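Local coordinates for protein titin (Homo sapiens, PDB 3LCY) that spans half the sarcomere of striated muscle as a giant filament protein and is represented here by two tandem immunoglobulin domains from its A-band region, at residues Arg52-Ser57 with Gln72-Val77; Thr79-Asn84 with Glu88-Ser93; Met135-Gly140 with Ile150-Thr155; Thr159-Lys164 with Gly173-Gln178. One frame throughout, in Å; residues are numbered along the deposited sequence.

Contact 1. Residues Arg52-Ser57 with Gln72-Val77; sequences RKYKMS and QEDEGV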
loop_
_atom_site.group_PDB
_atom_site.type_symbol
_atom_site.label_atom_id
_atom_site.label_comp_id
_atom_site.label_asym_id
_atom_site.label_seq_id
_atom_site.Cartn_x
_atom_site.Cartn_y
_atom_site.Cartn_z
ATOM N N ARG A 52 14.640 -8.107 12.659
ATOM C CA ARG A 52 13.846 -9.301 12.410
ATOM C C ARG A 52 12.959 -9.098 11.188
ATOM O O ARG A 52 12.664 -10.043 10.458
ATOM C CB ARG A 52 12.999 -9.658 13.632
ATOM C CG ARG A 52 12.012 -10.790 13.386
ATOM C CD ARG A 52 11.360 -11.263 14.675
ATOM N NE ARG A 52 12.319 -11.919 15.560
ATOM C CZ ARG A 52 12.014 -12.434 16.747
ATOM N NH1 ARG A 52 10.770 -12.373 17.200
ATOM N NH2 ARG A 52 12.955 -13.011 17.482
ATOM N N LYS A 53 12.543 -7.856 10.965
ATOM C CA LYS A 53 11.697 -7.536 9.823
ATOM C C LYS A 53 12.517 -7.401 8.543
ATOM O O LYS A 53 12.094 -7.849 7.478
ATOM C CB LYS A 53 10.901 -6.255 10.078
ATOM C CG LYS A 53 9.926 -5.912 8.964
ATOM C CD LYS A 53 9.174 -4.627 9.254
ATOM C CE LYS A 53 8.157 -4.335 8.162
ATOM N NZ LYS A 53 7.439 -3.049 8.383
ATOM N N TYR A 54 13.687 -6.781 8.646
ATOM C CA TYR A 54 14.560 -6.621 7.490
ATOM C C TYR A 54 15.818 -7.469 7.628
ATOM O O TYR A 54 16.816 -7.020 8.191
ATOM C CB TYR A 54 14.945 -5.152 7.301
ATOM C CG TYR A 54 13.770 -4.209 7.176
ATOM C CD1 TYR A 54 12.956 -4.228 6.051
ATOM C CD2 TYR A 54 13.485 -3.288 8.175
ATOM C CE1 TYR A 54 11.883 -3.363 5.932
ATOM C CE2 TYR A 54 12.415 -2.420 8.064
ATOM C CZ TYR A 54 11.618 -2.461 6.942
ATOM O OH TYR A 54 10.555 -1.595 6.833
ATOM N N LYS A 55 15.766 -8.693 7.115
ATOM C CA LYS A 55 16.924 -9.579 7.144
ATOM C C LYS A 55 17.819 -9.290 5.945
ATOM O O LYS A 55 17.333 -9.102 4.830
ATOM C CB LYS A 55 16.482 -11.042 7.138
ATOM C CG LYS A 55 15.334 -11.351 8.090
ATOM C CD LYS A 55 15.015 -12.838 8.100
ATOM C CE LYS A 55 13.654 -13.106 8.720
ATOM N NZ LYS A 55 13.533 -12.546 10.095
ATOM N N MET A 56 19.121 -9.218 6.158
ATOM C CA MET A 56 20.033 -8.920 5.064
ATOM C C MET A 56 21.095 -9.982 4.852
ATOM O O MET A 56 21.811 -10.328 5.758
ATOM C CB MET A 56 20.685 -7.571 5.302
ATOM C CG MET A 56 19.715 -6.585 5.857
ATOM S SD MET A 56 20.326 -4.937 6.053
ATOM C CE MET A 56 18.807 -4.045 6.179
ATOM N N SER A 57 21.203 -10.468 3.628
ATOM C CA SER A 57 22.155 -11.506 3.289
ATOM C C SER A 57 23.105 -11.129 2.164
ATOM O O SER A 57 22.695 -10.576 1.164
ATOM C CB SER A 57 21.413 -12.775 2.908
ATOM O OG SER A 57 22.176 -13.579 2.049
ATOM N N GLN A 72 0.519 -2.769 4.470
ATOM C CA GLN A 72 0.470 -2.310 3.109
ATOM C C GLN A 72 1.568 -1.370 2.751
ATOM O O GLN A 72 1.973 -1.312 1.661
ATOM C CB GLN A 72 -0.880 -1.699 2.801
ATOM C CG GLN A 72 -1.805 -2.670 2.241
ATOM C CD GLN A 72 -3.188 -2.176 2.090
ATOM O OE1 GLN A 72 -3.954 -2.724 1.360
ATOM N NE2 GLN A 72 -3.513 -1.152 2.770
ATOM N N GLU A 73 2.041 -0.647 3.718
ATOM C CA GLU A 73 3.069 0.336 3.530
ATOM C C GLU A 73 4.449 -0.219 3.171
ATOM O O GLU A 73 5.324 0.505 2.831
ATOM C CB GLU A 73 3.118 1.207 4.755
ATOM C CG GLU A 73 2.039 2.197 4.808
ATOM C CD GLU A 73 0.922 1.848 5.723
ATOM O OE1 GLU A 73 0.389 2.723 6.396
ATOM O OE2 GLU A 73 0.533 0.709 5.745
ATOM N N ASP A 74 4.623 -1.518 3.327
ATOM C CA ASP A 74 5.833 -2.241 3.021
ATOM C C ASP A 74 6.016 -2.380 1.551
ATOM O O ASP A 74 7.048 -2.737 1.125
ATOM C CB ASP A 74 5.845 -3.634 3.642
ATOM C CG ASP A 74 5.925 -3.611 5.074
ATOM O OD1 ASP A 74 5.457 -4.504 5.690
ATOM O OD2 ASP A 74 6.442 -2.698 5.602
ATOM N N GLU A 75 4.984 -2.120 0.791
ATOM C CA GLU A 75 5.058 -2.202 -0.618
ATOM C C GLU A 75 5.894 -1.063 -1.159
ATOM O O GLU A 75 6.184 -0.152 -0.469
ATOM C CB GLU A 75 3.668 -2.173 -1.208
ATOM C CG GLU A 75 3.120 -0.791 -1.441
ATOM C CD GLU A 75 1.658 -0.714 -1.402
ATOM O OE1 GLU A 75 1.134 0.293 -1.007
ATOM O OE2 GLU A 75 1.032 -1.658 -1.762
ATOM N N GLY A 76 6.319 -1.139 -2.396
ATOM C CA GLY A 76 7.091 -0.045 -2.900
ATOM C C GLY A 76 8.528 -0.204 -3.214
ATOM O O GLY A 76 9.001 -1.257 -3.336
ATOM N N VAL A 77 9.217 0.912 -3.366
ATOM C CA VAL A 77 10.634 0.927 -3.708
ATOM C C VAL A 77 11.656 0.550 -2.648
ATOM O O VAL A 77 11.601 1.003 -1.529
ATOM C CB VAL A 77 11.037 2.308 -4.256
ATOM C CG1 VAL A 77 12.479 2.316 -4.665
ATOM C CG2 VAL A 77 10.172 2.686 -5.416
HETATM O O HOH W 1 8.975 -1.858 4.701
#
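Lys-53 and Asp-74 approach from opposite directions, and a salt bridge between their ends carries the contact. Lys-53 NZ donates to Asp-74 OD2 at 3.0 Å, arriving on the syn side of the carboxylate and 19° out of its plane. The lysine spans the distance because CG stands anti to the backbone N (chi1 -176°) and every later torsion is also extended, so the amine is carried to the far end of a straight chain. NZ is also held, more strongly, by a salt bridge to Glu-70; two carboxylates sharing the amine probably favour its charged form.

A water adds an indirect link. It donates to Asp-74 OD2 at 2.8 Å and lies 2.7 Å from Tyr-54 OH, in the plane of that ring at its edge. OD2 therefore has two partners, while OD1 accepts from the backbone N of Glu-70; together they fix the turn of the carboxylate.

Within 52-57, Lys-53 CG lies over the centre of one face of the neighbouring Tyr-54 ring, 4.2 Å above its plane.

Asp-74 also offers its backbone O to Tyr-78 OH, four residues on. This is the tyrosine corner of the Asp-x-Gly-x-Tyr-x-Cys signature in immunoglobulin domains, and the bridge from Lys-53 ties that corner to the start of strand 54-58 in the opposite sheet.

Contact 2. Residues Thr79-Asn84 with Glu88-Ser93; sequences TCIATN and EVETSS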
loop_
_atom_site.group_PDB
_atom_site.type_symbol
_atom_site.label_atom_id
_atom_site.label_comp_id
_atom_site.label_asym_id
_atom_site.label_seq_id
_atom_site.Cartn_x
_atom_site.Cartn_y
_atom_site.Cartn_z
ATOM N N THR A 79 15.972 0.074 -2.404
ATOM C CA THR A 79 17.221 0.336 -3.095
ATOM C C THR A 79 18.440 -0.275 -2.434
ATOM O O THR A 79 18.650 -0.119 -1.248
ATOM C CB THR A 79 17.452 1.841 -3.225
ATOM O OG1 THR A 79 16.363 2.424 -3.932
ATOM C CG2 THR A 79 18.714 2.125 -3.978
ATOM N N CYS A 80 19.248 -0.961 -3.232
ATOM C CA CYS A 80 20.465 -1.584 -2.751
ATOM C C CYS A 80 21.650 -0.809 -3.278
ATOM O O CYS A 80 21.778 -0.620 -4.470
ATOM C CB CYS A 80 20.572 -3.032 -3.235
ATOM S SG CYS A 80 22.138 -3.855 -2.890
ATOM N N ILE A 81 22.524 -0.363 -2.387
ATOM C CA ILE A 81 23.708 0.367 -2.818
ATOM C C ILE A 81 24.984 -0.381 -2.465
ATOM O O ILE A 81 25.250 -0.669 -1.319
ATOM C CB ILE A 81 23.752 1.772 -2.243
ATOM C CG1 ILE A 81 22.560 2.560 -2.752
ATOM C CG2 ILE A 81 25.013 2.468 -2.668
ATOM C CD1 ILE A 81 22.732 4.023 -2.650
ATOM N N ALA A 82 25.781 -0.670 -3.476
ATOM C CA ALA A 82 27.016 -1.396 -3.288
ATOM C C ALA A 82 28.205 -0.461 -3.390
ATOM O O ALA A 82 28.335 0.290 -4.338
ATOM C CB ALA A 82 27.110 -2.479 -4.303
ATOM N N THR A 83 29.073 -0.499 -2.392
ATOM C CA THR A 83 30.227 0.381 -2.383
ATOM C C THR A 83 31.563 -0.262 -2.040
ATOM O O THR A 83 31.636 -1.264 -1.346
ATOM C CB THR A 83 30.024 1.519 -1.390
ATOM O OG1 THR A 83 28.700 2.033 -1.510
ATOM C CG2 THR A 83 30.994 2.615 -1.657
ATOM N N ASN A 84 32.616 0.357 -2.552
ATOM C CA ASN A 84 33.995 -0.045 -2.336
ATOM C C ASN A 84 34.852 1.203 -2.557
ATOM O O ASN A 84 34.316 2.236 -2.917
ATOM C CB ASN A 84 34.399 -1.287 -3.132
ATOM C CG ASN A 84 34.704 -0.997 -4.552
ATOM O OD1 ASN A 84 34.700 0.142 -4.966
ATOM N ND2 ASN A 84 34.975 -2.030 -5.317
ATOM N N GLU A 88 30.810 3.285 -6.402
ATOM C CA GLU A 88 29.565 2.684 -5.952
ATOM C C GLU A 88 28.494 2.598 -7.037
ATOM O O GLU A 88 28.467 3.416 -7.941
ATOM C CB GLU A 88 29.036 3.407 -4.717
ATOM C CG GLU A 88 28.358 4.716 -4.976
ATOM C CD GLU A 88 27.889 5.371 -3.694
ATOM O OE1 GLU A 88 27.008 6.245 -3.754
ATOM O OE2 GLU A 88 28.403 5.014 -2.619
ATOM N N VAL A 89 27.618 1.597 -6.932
ATOM C CA VAL A 89 26.538 1.411 -7.892
ATOM C C VAL A 89 25.222 1.354 -7.146
ATOM O O VAL A 89 25.188 1.068 -5.960
ATOM C CB VAL A 89 26.677 0.114 -8.696
ATOM C CG1 VAL A 89 27.973 0.097 -9.469
ATOM C CG2 VAL A 89 26.573 -1.080 -7.787
ATOM N N GLU A 90 24.139 1.636 -7.850
ATOM C CA GLU A 90 22.819 1.617 -7.251
ATOM C C GLU A 90 21.805 0.828 -8.082
ATOM O O GLU A 90 21.833 0.865 -9.305
ATOM C CB GLU A 90 22.345 3.054 -7.053
ATOM C CG GLU A 90 20.861 3.220 -6.893
ATOM C CD GLU A 90 20.456 4.672 -6.847
ATOM O OE1 GLU A 90 21.225 5.484 -6.308
ATOM O OE2 GLU A 90 19.366 5.000 -7.350
ATOM N N THR A 91 20.912 0.117 -7.409
ATOM C CA THR A 91 19.884 -0.659 -8.092
ATOM C C THR A 91 18.603 -0.716 -7.265
ATOM O O THR A 91 18.642 -0.935 -6.053
ATOM C CB THR A 91 20.363 -2.086 -8.403
ATOM O OG1 THR A 91 19.257 -2.868 -8.870
ATOM C CG2 THR A 91 20.945 -2.734 -7.160
ATOM N N SER A 92 17.470 -0.514 -7.928
ATOM C CA SER A 92 16.188 -0.447 -7.238
ATOM C C SER A 92 15.105 -1.267 -7.931
ATOM O O SER A 92 15.133 -1.455 -9.146
ATOM C CB SER A 92 15.732 1.007 -7.114
ATOM O OG SER A 92 16.722 1.799 -6.483
ATOM N N SER A 93 14.153 -1.749 -7.140
ATOM C CA SER A 93 13.000 -2.471 -7.659
ATOM C C SER A 93 11.846 -2.321 -6.676
ATOM O O SER A 93 12.030 -1.799 -5.576
ATOM C CB SER A 93 13.336 -3.948 -7.881
ATOM O OG SER A 93 13.510 -4.625 -6.650
#
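Thr-83 and Glu-88 lie side by side at the turn end of an antiparallel hairpin, and the glutamate touches its neighbour along much of its length. Glu-88 CB sits 3.2 Å from Ala-82 O and close to Thr-83 OG1. With chi1 at 78°, CG takes the crowded position between backbone N and carbonyl carbon, and the extended chain beyond it runs alongside the threonine. CD comes within 4.2 Å of Ile-81 CG2. At the tip, OE2 accepts from Thr-83 OG1 at 3.2 Å, the hydroxyl approaching from above the carboxylate plane, 39° out of it.

The same face of the hairpin ends in a hydroxyl pair, Thr-79 OG1 and Ser-92 OG, hydrogen-bonded at 2.7 Å. The backbones are joined at two hydrogen-bonded pairs, Cys-80 with Thr-91 and Ala-82 with Val-89; the Cys-80 N to Thr-91 O bond is nearly straight at 171°. Side chains of these two pairs share the other face, where Ala-82 CB packs on Val-89 CG2 at 3.8 Å and Cys-80 CB lies 4.0 Å from Thr-91 CG2.

That second face looks into the immunoglobulin sandwich. Cys-80 packs there against Cys-29 of strand 24-34 and against Trp-41, while Ala-82 and Val-89 both reach Ile-31 and Pro-8. Strand 38-43 pairs with the other edge of residues 79-83, which thus run between two antiparallel neighbours.

Contact 3. Residues Met135-Gly140 with Ile150-Thr155; sequences MTWFHG and ITIENT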
loop_
_atom_site.group_PDB
_atom_site.type_symbol
_atom_site.label_atom_id
_atom_site.label_comp_id
_atom_site.label_asym_id
_atom_site.label_seq_id
_atom_site.Cartn_x
_atom_site.Cartn_y
_atom_site.Cartn_z
ATOM N N MET A 135 -13.325 0.013 -6.308
ATOM C CA MET A 135 -14.121 0.459 -5.184
ATOM C C MET A 135 -15.431 1.033 -5.676
ATOM O O MET A 135 -15.457 1.797 -6.632
ATOM C CB MET A 135 -13.332 1.474 -4.358
ATOM C CG MET A 135 -12.107 0.868 -3.688
ATOM S SD MET A 135 -10.978 2.024 -2.896
ATOM C CE MET A 135 -9.905 2.464 -4.242
ATOM N N THR A 136 -16.526 0.648 -5.037
ATOM C CA THR A 136 -17.833 1.134 -5.465
ATOM C C THR A 136 -18.740 1.491 -4.287
ATOM O O THR A 136 -18.734 0.814 -3.258
ATOM C CB THR A 136 -18.552 0.097 -6.352
ATOM O OG1 THR A 136 -17.702 -0.284 -7.443
ATOM C CG2 THR A 136 -19.843 0.670 -6.905
ATOM N N TRP A 137 -19.519 2.555 -4.449
ATOM C CA TRP A 137 -20.488 2.966 -3.439
ATOM C C TRP A 137 -21.911 2.875 -3.976
ATOM O O TRP A 137 -22.173 3.217 -5.130
ATOM C CB TRP A 137 -20.205 4.394 -2.966
ATOM C CG TRP A 137 -19.077 4.496 -1.985
ATOM C CD1 TRP A 137 -17.758 4.696 -2.270
ATOM C CD2 TRP A 137 -19.170 4.408 -0.560
ATOM N NE1 TRP A 137 -17.023 4.737 -1.110
ATOM C CE2 TRP A 137 -17.869 4.561 -0.043
ATOM C CE3 TRP A 137 -20.229 4.211 0.334
ATOM C CZ2 TRP A 137 -17.594 4.526 1.319
ATOM C CZ3 TRP A 137 -19.956 4.176 1.690
ATOM C CH2 TRP A 137 -18.648 4.334 2.169
ATOM N N PHE A 138 -22.827 2.409 -3.135
ATOM C CA PHE A 138 -24.232 2.314 -3.510
ATOM C C PHE A 138 -25.117 3.007 -2.483
ATOM O O PHE A 138 -24.930 2.841 -1.279
ATOM C CB PHE A 138 -24.671 0.850 -3.615
ATOM C CG PHE A 138 -23.971 0.072 -4.695
ATOM C CD1 PHE A 138 -24.510 -0.013 -5.969
ATOM C CD2 PHE A 138 -22.783 -0.588 -4.432
ATOM C CE1 PHE A 138 -23.872 -0.735 -6.963
ATOM C CE2 PHE A 138 -22.141 -1.310 -5.420
ATOM C CZ PHE A 138 -22.687 -1.384 -6.688
ATOM N N HIS A 139 -26.084 3.781 -2.959
ATOM C CA HIS A 139 -27.158 4.240 -2.094
ATOM C C HIS A 139 -28.436 3.552 -2.547
ATOM O O HIS A 139 -29.026 3.920 -3.562
ATOM C CB HIS A 139 -27.309 5.758 -2.145
ATOM C CG HIS A 139 -28.353 6.288 -1.212
ATOM N ND1 HIS A 139 -29.191 7.329 -1.551
ATOM C CD2 HIS A 139 -28.698 5.922 0.045
ATOM C CE1 HIS A 139 -30.004 7.583 -0.542
ATOM N NE2 HIS A 139 -29.726 6.743 0.439
ATOM N N GLY A 140 -28.856 2.547 -1.787
ATOM C CA GLY A 140 -29.944 1.688 -2.208
ATOM C C GLY A 140 -29.471 0.825 -3.358
ATOM O O GLY A 140 -28.527 0.048 -3.214
ATOM N N ILE A 150 -21.972 15.075 -4.723
ATOM C CA ILE A 150 -21.365 13.826 -4.326
ATOM C C ILE A 150 -19.960 13.681 -4.858
ATOM O O ILE A 150 -19.719 13.848 -6.039
ATOM C CB ILE A 150 -22.158 12.647 -4.833
ATOM C CG1 ILE A 150 -23.540 12.617 -4.183
ATOM C CG2 ILE A 150 -21.398 11.383 -4.571
ATOM C CD1 ILE A 150 -23.552 12.113 -2.796
ATOM N N THR A 151 -19.034 13.359 -3.979
ATOM C CA THR A 151 -17.644 13.177 -4.375
ATOM C C THR A 151 -17.070 11.927 -3.723
ATOM O O THR A 151 -17.325 11.652 -2.552
ATOM C CB THR A 151 -16.782 14.394 -3.997
ATOM O OG1 THR A 151 -17.358 15.579 -4.560
ATOM C CG2 THR A 151 -15.360 14.226 -4.517
ATOM N N ILE A 152 -16.301 11.166 -4.493
ATOM C CA ILE A 152 -15.728 9.922 -4.002
ATOM C C ILE A 152 -14.237 9.858 -4.308
ATOM O O ILE A 152 -13.842 9.673 -5.456
ATOM C CB ILE A 152 -16.421 8.704 -4.642
ATOM C CG1 ILE A 152 -17.943 8.831 -4.530
ATOM C CG2 ILE A 152 -15.934 7.411 -4.003
ATOM C CD1 ILE A 152 -18.702 7.753 -5.277
ATOM N N GLU A 153 -13.408 10.018 -3.282
ATOM C CA GLU A 153 -11.965 9.905 -3.466
ATOM C C GLU A 153 -11.463 8.510 -3.112
ATOM O O GLU A 153 -11.561 8.074 -1.964
ATOM C CB GLU A 153 -11.217 10.960 -2.652
ATOM C CG GLU A 153 -9.716 10.716 -2.587
ATOM C CD GLU A 153 -8.931 11.956 -2.204
ATOM O OE1 GLU A 153 -8.023 11.848 -1.352
ATOM O OE2 GLU A 153 -9.221 13.038 -2.759
ATOM N N ASN A 154 -10.926 7.815 -4.107
ATOM C CA ASN A 154 -10.400 6.472 -3.903
ATOM C C ASN A 154 -8.872 6.436 -3.870
ATOM O O ASN A 154 -8.203 6.952 -4.765
ATOM C CB ASN A 154 -10.951 5.508 -4.955
ATOM C CG ASN A 154 -12.413 5.175 -4.727
ATOM O OD1 ASN A 154 -12.913 5.272 -3.608
ATOM N ND2 ASN A 154 -13.104 4.780 -5.789
ATOM N N THR A 155 -8.338 5.815 -2.824
ATOM C CA THR A 155 -6.899 5.758 -2.589
ATOM C C THR A 155 -6.472 4.320 -2.308
ATOM O O THR A 155 -7.313 3.460 -2.044
ATOM C CB THR A 155 -6.505 6.683 -1.410
ATOM O OG1 THR A 155 -6.535 8.048 -1.843
ATOM C CG2 THR A 155 -5.112 6.366 -0.885
HETATM O O HOH W 2 -16.205 4.690 -5.863
#
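Met-135 buries more surface here than any other residue, laying its side chain against Asn-154, which comes from the opposite direction. Met-135 CB lies 3.6 Å from Asn-154 ND2, and SD is 3.8 Å from OD1 of the same amide. The chain then bends at chi3 (-88°), which brings the methyl CE tightly against Asn-154 CB at 3.3 Å and within 3.5 Å of Thr-155 O.

The amide is held at both ends. Asn-154 OD1 is hydrogen-bonded to Thr-159 OG1, and ND2 donates to a water at 3.1 Å; this water in turn donates to Met-135 O, so the two strands share a solvent bridge near the surface. The arrangement joins the two sheets of the second I-set domain, with strand 134-139 in one and strand 150-154 at the edge of the other. Trp-137, the tryptophan that such domains carry in the core, lies between them.

Its indole and Ile-152 cross obliquely. The branch that touches is Ile-152 CG2, 3.7 Å from Trp-137 CD1 and slightly farther from NE1. The indole NE1 is hydrogen-bonded to Thr-159 OG1, the hydroxyl that also holds Asn-154, while Leu-123 and Val-125 of strand 121-130 pack against the tryptophan.

Contact 4. Residues Thr159-Lys164 with Gly173-Gln178; sequences THLVMK and GKYKVQ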
loop_
_atom_site.group_PDB
_atom_site.type_symbol
_atom_site.label_atom_id
_atom_site.label_comp_id
_atom_site.label_asym_id
_atom_site.label_seq_id
_atom_site.Cartn_x
_atom_site.Cartn_y
_atom_site.Cartn_z
ATOM N N THR A 159 -11.347 4.409 0.804
ATOM C CA THR A 159 -12.338 4.955 -0.108
ATOM C C THR A 159 -13.154 6.008 0.639
ATOM O O THR A 159 -13.767 5.720 1.669
ATOM C CB THR A 159 -13.254 3.859 -0.678
ATOM O OG1 THR A 159 -14.321 4.463 -1.419
ATOM C CG2 THR A 159 -13.830 3.005 0.439
ATOM N N HIS A 160 -13.138 7.233 0.126
ATOM C CA HIS A 160 -13.707 8.367 0.846
ATOM C C HIS A 160 -14.915 8.958 0.127
ATOM O O HIS A 160 -14.787 9.512 -0.964
ATOM C CB HIS A 160 -12.639 9.444 1.054
ATOM C CG HIS A 160 -13.060 10.548 1.971
ATOM N ND1 HIS A 160 -12.796 10.537 3.319
ATOM C CD2 HIS A 160 -13.735 11.703 1.728
ATOM C CE1 HIS A 160 -13.283 11.636 3.875
ATOM N NE2 HIS A 160 -13.858 12.355 2.928
ATOM N N LEU A 161 -16.085 8.838 0.747
ATOM C CA LEU A 161 -17.313 9.391 0.187
ATOM C C LEU A 161 -17.733 10.654 0.930
ATOM O O LEU A 161 -17.942 10.629 2.142
ATOM C CB LEU A 161 -18.445 8.362 0.239
ATOM C CG LEU A 161 -19.844 8.872 -0.122
ATOM C CD1 LEU A 161 -19.898 9.315 -1.575
ATOM C CD2 LEU A 161 -20.898 7.811 0.149
ATOM N N VAL A 162 -17.909 11.723 0.193
ATOM C CA VAL A 162 -18.406 12.962 0.738
ATOM C C VAL A 162 -19.767 13.427 0.169
ATOM O O VAL A 162 -19.965 13.552 -0.986
ATOM C CB VAL A 162 -17.308 14.056 0.714
ATOM C CG1 VAL A 162 -16.590 14.056 -0.500
ATOM C CG2 VAL A 162 -17.850 15.350 0.906
ATOM N N MET A 163 -20.710 13.674 1.033
ATOM C CA MET A 163 -22.007 14.072 0.601
ATOM C C MET A 163 -22.308 15.465 1.060
ATOM O O MET A 163 -22.274 15.761 2.201
ATOM C CB MET A 163 -23.036 13.067 1.067
ATOM C CG MET A 163 -23.017 11.813 0.245
ATOM S SD MET A 163 -23.905 10.399 0.801
ATOM C CE MET A 163 -23.839 10.582 2.516
ATOM N N LYS A 164 -22.601 16.332 0.124
ATOM C CA LYS A 164 -22.873 17.706 0.434
ATOM C C LYS A 164 -24.311 17.965 0.735
ATOM O O LYS A 164 -25.153 17.446 0.097
ATOM C CB LYS A 164 -22.470 18.579 -0.716
ATOM C CG LYS A 164 -21.333 19.431 -0.397
ATOM C CD LYS A 164 -20.955 20.364 -1.506
ATOM C CE LYS A 164 -19.880 19.819 -2.405
ATOM N NZ LYS A 164 -19.640 20.733 -3.552
ATOM N N GLY A 173 -30.771 6.369 4.723
ATOM C CA GLY A 173 -30.928 5.026 4.195
ATOM C C GLY A 173 -29.671 4.176 4.254
ATOM O O GLY A 173 -28.667 4.566 4.851
ATOM N N LYS A 174 -29.735 3.003 3.631
ATOM C CA LYS A 174 -28.612 2.073 3.622
ATOM C C LYS A 174 -27.626 2.371 2.495
ATOM O O LYS A 174 -28.026 2.681 1.371
ATOM C CB LYS A 174 -29.107 0.629 3.507
ATOM C CG LYS A 174 -29.274 -0.100 4.832
ATOM C CD LYS A 174 -30.576 0.267 5.522
ATOM C CE LYS A 174 -30.817 -0.620 6.734
ATOM N NZ LYS A 174 -32.103 -0.304 7.413
ATOM N N TYR A 175 -26.338 2.277 2.810
ATOM C CA TYR A 175 -25.281 2.449 1.822
ATOM C C TYR A 175 -24.408 1.204 1.783
ATOM O O TYR A 175 -24.145 0.594 2.818
ATOM C CB TYR A 175 -24.415 3.661 2.165
ATOM C CG TYR A 175 -25.060 4.998 1.885
ATOM C CD1 TYR A 175 -26.075 5.484 2.696
ATOM C CD2 TYR A 175 -24.641 5.782 0.817
ATOM C CE1 TYR A 175 -26.663 6.710 2.447
ATOM C CE2 TYR A 175 -25.222 7.009 0.560
ATOM C CZ TYR A 175 -26.232 7.468 1.379
ATOM O OH TYR A 175 -26.814 8.689 1.127
ATOM N N LYS A 176 -23.959 0.822 0.592
ATOM C CA LYS A 176 -23.038 -0.302 0.466
ATOM C C LYS A 176 -21.717 0.125 -0.162
ATOM O O LYS A 176 -21.694 0.700 -1.251
ATOM C CB LYS A 176 -23.644 -1.443 -0.356
ATOM C CG LYS A 176 -22.704 -2.639 -0.492
ATOM C CD LYS A 176 -22.966 -3.453 -1.751
ATOM C CE LYS A 176 -24.249 -4.257 -1.649
ATOM N NZ LYS A 176 -24.440 -5.128 -2.846
ATOM N N VAL A 177 -20.621 -0.157 0.531
ATOM C CA VAL A 177 -19.294 0.053 -0.026
ATOM C C VAL A 177 -18.713 -1.292 -0.445
ATOM O O VAL A 177 -18.663 -2.233 0.350
ATOM C CB VAL A 177 -18.357 0.748 0.977
ATOM C CG1 VAL A 177 -18.370 0.019 2.311
ATOM C CG2 VAL A 177 -16.949 0.827 0.411
ATOM N N GLN A 178 -18.296 -1.391 -1.698
ATOM C CA GLN A 178 -17.758 -2.631 -2.227
ATOM C C GLN A 178 -16.320 -2.538 -2.705
ATOM O O GLN A 178 -15.952 -1.614 -3.411
ATOM C CB GLN A 178 -18.646 -3.103 -3.371
ATOM C CG GLN A 178 -18.580 -4.579 -3.647
ATOM C CD GLN A 178 -19.736 -5.043 -4.487
ATOM O OE1 GLN A 178 -19.925 -4.585 -5.606
ATOM N NE2 GLN A 178 -20.525 -5.955 -3.948
#
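The ring of Tyr-175 is met obliquely by two side chains from strand 158-163, Met-163 and Leu-161, and a third group, the imidazole of His-139, stacks with it. Met-163 SD lies 4.6 Å from the ring centroid and 56° off the ring normal, a Met-aromatic contact displaced toward the hydroxyl end: SD is 3.6 Å from CE2 and 3.4 Å from OH of Tyr-175. The methionine comes from the opposite direction to the tyrosine, and its last torsion is tightly bent (chi3 -30°, away from a staggered value), keeping Met-163 CE within 3.8 Å of Tyr-175 OH. Leu-161 CD2 makes a looser contact with Tyr-175 CD2, at 4.3 Å.

Farther along the strands the contact becomes purely aliphatic. Thr-159 CG2 rests 3.8 Å from Val-177 CG2. At chi1 172° the threonine hydroxyl stands anti to the backbone N, turned to Asn-154 and Trp-137, while the methyl faces the valine, so one small side chain serves both polar and apolar neighbours. Val-177 falls at the position of the Gly-x-Tyr-x-Cys pattern that Cys-80 occupies in the first domain.

All five touching residues are buried. Tyr-175 OH bonds to His-171 O at the end of helix 168-171, four residues earlier, a tyrosine corner. Strand 173-180 runs between strands 134-139 and 185-195, strand 158-163 between 121-130 and 150-154, and the side chains meet between the two sheets.

Overall arrangement
The four contacts fall into two pairs, one in each immunoglobulin domain. Contacts 1 and 2 share strand 76-83, their centres 16 Å apart, and touch where Val-77 CG1 lies 4.2 Å from Ser-93 O. Contacts 3 and 4 have centres only 5 Å apart and adjoin directly, contact 4 buried and contact 3 reaching the surface; they are joined by the Thr-159 hydroxyl and by packing of Ile-150 on Met-163. Between the domains the contacts stand apart, with centres 32 to 45 Å from one another. Contact 1 comes closest to the second domain, about 8 Å between nearest atoms of contacts 1 and 3; Glu-75 there forms a salt bridge with Arg-130 of that domain.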